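Local atomic coordinates of acetyltransferase of GNAT family (Staphylococcus aureus subsp. aureus Mu50, PDB entry 3D8P), a protein that probably transfers an acetyl group from acetyl-coenzyme A to an amine acceptor, the reaction of GNAT-type acetyltransferases. Residues A[43-46]-A[47-51]; A[101-104]-A[105-109]. All coordinates share one frame; numbering follows the deposited sequence.

Contact 1: A[43-46]-A[47-51]; sequences NIEH and NYLNS. With ACT (acetate ion), chain D.
The ring of Tyr-48 has the carbonyl oxygen of Ile-44 at one edge, in its plane, while the Ile-44 side chain approaches obliquely, CD1 lying 3.5 Å from CE2 of Tyr-48. Phe-55 meets the same tyrosine edge-to-face, and the hydroxyl of Tyr-48 is hydrogen-bonded to Asp-40, so tyrosine suits a place where the ring packs on Ile-44 and Phe-55 and the hydroxyl meets a carboxylate. The branched chain of Ile-44 reaches the ring with both arms: CG2 lies anti to the backbone N (CG1 at chi1 -67°) and comes within 3.8 Å of Tyr-48 CD2, and CD1 lies beside CD2 and CE2. On the outer side, the edge of the His-46 imidazole faces the side-chain amide of Asn-47, the two planes 74° apart, both residues being polar and tolerant of water.

The backbone begins as an ordinary helix. Asn-47 N bonds to Asn-43 O at 2.8 Å, and Tyr-48 N to Ile-44 O at 2.8 Å. It then widens: Leu-49 N makes a weak, long bond to Ile-44 O, and Asn-50 N reaches Glu-45 O at 2.7 Å, five residues back and nearly straight on to the carbonyl (C=O...N 170°). Leu-49 CD1 lies 4.2 Å from Glu-45 CG, an apolar methylene against a methyl group, while the Glu-45 carboxylate pairs with Arg-11. At the helix start, Glu-45 N donates to O of an acetate, probably from the crystallisation liquor, at 3.3 Å, and Tyr-9 OH also holds this ion; the backbone N-H groups of a helix's first turn would favour an anion. Asn-43 occupies the N-cap position without a side-chain capping bond. The whole is a short helix with a pi-type turn, consistent with the second helix of the GNAT fold.

Contact 2: A[101-104]-A[105-109]; sequences DKVI and MTCKE
Lys-102 and Met-105, the latter present as selenomethionine, run side by side in the same direction, and CE of Met-105 sits 3.7 Å from NZ of Lys-102. Both chains leave with CG anti to the backbone N (chi1 -176° for the lysine), and each then bends, which brings their far ends together. The long flexible lysine suits this spot because its ammonium also makes a cation-pi contact with Trp-56. Ile-104 and Lys-108 form a second parallel pair one turn apart: CG2 of Ile-104 lies 3.8 Å from CE of Lys-108, so the lysine's extended methylenes sit beside the isoleucine and carry its charged end outward.

Thr-106 turns its hydroxyl back on its own helix. With OG1 beside the backbone N (chi1 -49°), it donates to Lys-102 O at 2.6 Å, while Thr-106 N reaches that oxygen at 3.0 Å from the opposite face of the carbonyl plane. Two donors thus grip one oxygen, and a buried hydroxyl is satisfied within its own helix. Val-103 and Cys-107, compact and apolar, meet through CG1 and SG at 4.0 Å.

These two face the sheet, touching Leu-71 and Ile-115, with Val-103 also on Trp-56. Helix 95-109 is thereby packed against the sheet as the crossover of the beta-alpha-beta unit between parallel strands 78-86 and 114-119.

Both contacts are partly buried local packing within a helix, and they share strand 54-59 as a support: contact 1 rests on Phe-55, contact 2 on Gln-54 and Trp-56. Successive residues of a strand point to opposite sides, which is consistent with the two helices covering opposite faces of the sheet; the centres are about 17 Å apart and the nearest atoms about 9 Å. Contact 1, on the short helix 44-49, is irregular and aromatic, with polar residues along its outer side and an acetate at its start. Contact 2, on the long helix 95-109, keeps regular backbone bonding and buries Val-103, Ile-104, Thr-106 and Cys-107, with lysines lying at its margins.

Contact 1: A[43-46]-A[47-51]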
loop_
_atom_site.group_PDB
_atom_site.type_symbol
_atom_site.label_atom_id
_atom_site.label_comp_id
_atom_site.label_asym_id
_atom_site.label_seq_id
_atom_site.Cartn_x
_atom_site.Cartn_y
_atom_site.Cartn_z
ATOM N N ASN A 43 2.072 14.369 4.075
ATOM C CA ASN A 43 2.008 14.299 5.524
ATOM C C ASN A 43 1.756 12.807 5.914
ATOM O O ASN A 43 0.681 12.500 6.370
ATOM C CB ASN A 43 0.831 15.194 6.105
ATOM C CG ASN A 43 0.762 16.705 5.553
ATOM O OD1 ASN A 43 0.288 16.972 4.435
ATOM N ND2 ASN A 43 1.100 17.675 6.424
ATOM N N ILE A 44 2.724 11.904 5.723
ATOM C CA ILE A 44 2.544 10.464 5.987
ATOM C C ILE A 44 2.336 10.183 7.464
ATOM O O ILE A 44 1.465 9.377 7.798
ATOM C CB ILE A 44 3.726 9.525 5.446
ATOM C CG1 ILE A 44 3.832 9.484 3.914
ATOM C CG2 ILE A 44 3.562 8.078 5.904
ATOM C CD1 ILE A 44 2.752 8.755 3.195
ATOM N N GLU A 45 3.127 10.799 8.344
ATOM C CA GLU A 45 2.952 10.610 9.790
ATOM C C GLU A 45 1.513 10.958 10.154
ATOM O O GLU A 45 0.853 10.190 10.823
ATOM C CB GLU A 45 3.941 11.431 10.660
ATOM C CG GLU A 45 5.419 10.990 10.544
ATOM C CD GLU A 45 6.336 11.452 11.698
ATOM O OE1 GLU A 45 5.914 12.282 12.561
ATOM O OE2 GLU A 45 7.506 10.954 11.738
ATOM N N HIS A 46 1.030 12.104 9.691
ATOM C CA HIS A 46 -0.296 12.527 10.034
ATOM C C HIS A 46 -1.369 11.624 9.415
ATOM O O HIS A 46 -2.266 11.144 10.115
ATOM C CB HIS A 46 -0.518 13.970 9.627
ATOM C CG HIS A 46 -1.903 14.440 9.881
ATOM N ND1 HIS A 46 -2.846 14.525 8.883
ATOM C CD2 HIS A 46 -2.526 14.801 11.026
ATOM C CE1 HIS A 46 -3.992 14.930 9.401
ATOM N NE2 HIS A 46 -3.820 15.121 10.696
ATOM N N ASN A 47 -1.264 11.369 8.116
ATOM C CA ASN A 47 -2.316 10.590 7.425
ATOM C C ASN A 47 -2.317 9.094 7.716
ATOM O O ASN A 47 -3.377 8.496 7.693
ATOM C CB ASN A 47 -2.288 10.814 5.911
ATOM C CG ASN A 47 -2.501 12.260 5.546
ATOM O OD1 ASN A 47 -1.740 12.821 4.777
ATOM N ND2 ASN A 47 -3.486 12.888 6.155
ATOM N N TYR A 48 -1.159 8.514 8.018
ATOM C CA TYR A 48 -1.036 7.057 8.220
ATOM C C TYR A 48 -0.672 6.663 9.632
ATOM O O TYR A 48 -1.384 5.883 10.233
ATOM C CB TYR A 48 0.001 6.455 7.261
ATOM C CG TYR A 48 -0.423 6.514 5.820
ATOM C CD1 TYR A 48 -1.159 5.473 5.251
ATOM C CD2 TYR A 48 -0.110 7.616 5.019
ATOM C CE1 TYR A 48 -1.564 5.521 3.902
ATOM C CE2 TYR A 48 -0.502 7.679 3.701
ATOM C CZ TYR A 48 -1.238 6.607 3.143
ATOM O OH TYR A 48 -1.635 6.638 1.826
ATOM N N LEU A 49 0.427 7.200 10.159
ATOM C CA LEU A 49 0.934 6.767 11.448
ATOM C C LEU A 49 0.129 7.275 12.630
ATOM O O LEU A 49 -0.160 6.510 13.526
ATOM C CB LEU A 49 2.413 7.127 11.613
ATOM C CG LEU A 49 3.362 6.675 10.490
ATOM C CD1 LEU A 49 4.836 6.892 10.894
ATOM C CD2 LEU A 49 3.100 5.234 10.062
ATOM N N ASN A 50 -0.259 8.545 12.621
ATOM C CA ASN A 50 -0.944 9.150 13.759
ATOM C C ASN A 50 -2.424 8.860 13.813
ATOM O O ASN A 50 -3.082 9.140 14.820
ATOM C CB ASN A 50 -0.756 10.673 13.749
ATOM C CG ASN A 50 0.665 11.087 14.004
ATOM O OD1 ASN A 50 1.511 10.256 14.365
ATOM N ND2 ASN A 50 0.950 12.392 13.829
ATOM N N SER A 51 -2.936 8.324 12.710
ATOM C CA SER A 51 -4.342 8.056 12.527
ATOM C C SER A 51 -4.695 6.626 12.857
ATOM O O SER A 51 -5.811 6.230 12.641
ATOM C CB SER A 51 -4.705 8.311 11.053
ATOM O OG SER A 51 -4.005 7.438 10.152
HETATM C C ACT D . 5.842 13.931 6.824
HETATM O O ACT D . 5.108 13.286 7.621
HETATM O OXT ACT D . 6.706 13.237 6.236
HETATM C CH3 ACT D . 5.720 15.421 6.571
#

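Contact 2: A[101-104]-A[105-109]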
loop_
_atom_site.group_PDB
_atom_site.type_symbol
_atom_site.label_atom_id
_atom_site.label_comp_id
_atom_site.label_asym_id
_atom_site.label_seq_id
_atom_site.Cartn_x
_atom_site.Cartn_y
_atom_site.Cartn_z
ATOM N N ASP A 101 2.998 -9.196 4.602
ATOM C CA ASP A 101 3.131 -9.946 5.853
ATOM C C ASP A 101 3.300 -9.036 7.075
ATOM O O ASP A 101 2.745 -9.318 8.150
ATOM C CB ASP A 101 4.345 -10.893 5.764
ATOM C CG ASP A 101 4.088 -12.125 4.874
ATOM O OD1 ASP A 101 2.914 -12.431 4.553
ATOM O OD2 ASP A 101 5.079 -12.808 4.522
ATOM N N LYS A 102 4.075 -7.957 6.906
ATOM C CA LYS A 102 4.309 -6.988 7.971
ATOM C C LYS A 102 3.021 -6.297 8.337
ATOM O O LYS A 102 2.726 -6.088 9.507
ATOM C CB LYS A 102 5.341 -5.953 7.531
ATOM C CG LYS A 102 5.748 -4.938 8.601
ATOM C CD LYS A 102 6.363 -5.599 9.804
ATOM C CE LYS A 102 6.990 -4.592 10.715
ATOM N NZ LYS A 102 7.461 -5.217 11.970
ATOM N N VAL A 103 2.280 -5.895 7.312
ATOM C CA VAL A 103 0.949 -5.307 7.485
ATOM C C VAL A 103 0.001 -6.332 8.163
ATOM O O VAL A 103 -0.618 -6.013 9.165
ATOM C CB VAL A 103 0.368 -4.755 6.117
ATOM C CG1 VAL A 103 -1.112 -4.399 6.215
ATOM C CG2 VAL A 103 1.157 -3.523 5.647
ATOM N N ILE A 104 -0.080 -7.561 7.654
ATOM C CA ILE A 104 -0.998 -8.554 8.240
ATOM C C ILE A 104 -0.683 -8.806 9.720
ATOM O O ILE A 104 -1.576 -8.804 10.562
ATOM C CB ILE A 104 -1.051 -9.843 7.392
ATOM C CG1 ILE A 104 -1.834 -9.538 6.107
ATOM C CG2 ILE A 104 -1.735 -11.008 8.158
ATOM C CD1 ILE A 104 -1.572 -10.499 5.033
HETATM N N MSE A 105 0.592 -8.965 10.044
HETATM C CA MSE A 105 1.009 -9.163 11.436
HETATM C C MSE A 105 0.630 -7.967 12.311
HETATM O O MSE A 105 0.162 -8.138 13.430
HETATM C CB MSE A 105 2.516 -9.371 11.484
HETATM C CG MSE A 105 3.074 -9.639 12.843
HETATM SE SE MSE A 105 4.854 -8.822 13.022
HETATM C CE MSE A 105 4.343 -6.903 12.983
ATOM N N THR A 106 0.838 -6.752 11.801
ATOM C CA THR A 106 0.524 -5.539 12.559
ATOM C C THR A 106 -0.988 -5.381 12.730
ATOM O O THR A 106 -1.453 -4.923 13.767
ATOM C CB THR A 106 1.167 -4.286 11.899
ATOM O OG1 THR A 106 2.552 -4.556 11.628
ATOM C CG2 THR A 106 1.031 -3.015 12.786
ATOM N N CYS A 107 -1.754 -5.766 11.717
ATOM C CA CYS A 107 -3.206 -5.731 11.798
ATOM C C CYS A 107 -3.712 -6.684 12.880
ATOM O O CYS A 107 -4.660 -6.369 13.604
ATOM C CB CYS A 107 -3.829 -6.146 10.461
ATOM S SG CYS A 107 -3.730 -4.944 9.171
ATOM N N LYS A 108 -3.092 -7.854 12.987
ATOM C CA LYS A 108 -3.486 -8.806 14.015
ATOM C C LYS A 108 -3.254 -8.241 15.416
ATOM O O LYS A 108 -4.118 -8.368 16.290
ATOM C CB LYS A 108 -2.795 -10.157 13.808
ATOM C CG LYS A 108 -3.333 -10.844 12.541
ATOM C CD LYS A 108 -2.682 -12.191 12.267
ATOM C CE LYS A 108 -3.295 -12.895 11.031
ATOM N NZ LYS A 108 -2.565 -14.188 10.782
ATOM N N GLU A 109 -2.106 -7.598 15.631
ATOM C CA GLU A 109 -1.834 -6.971 16.917
ATOM C C GLU A 109 -2.856 -5.880 17.222
ATOM O O GLU A 109 -3.221 -5.675 18.371
ATOM C CB GLU A 109 -0.449 -6.318 16.950
ATOM C CG GLU A 109 0.737 -7.253 16.832
ATOM C CD GLU A 109 2.040 -6.493 16.555
ATOM O OE1 GLU A 109 2.019 -5.242 16.475
ATOM O OE2 GLU A 109 3.084 -7.152 16.394
#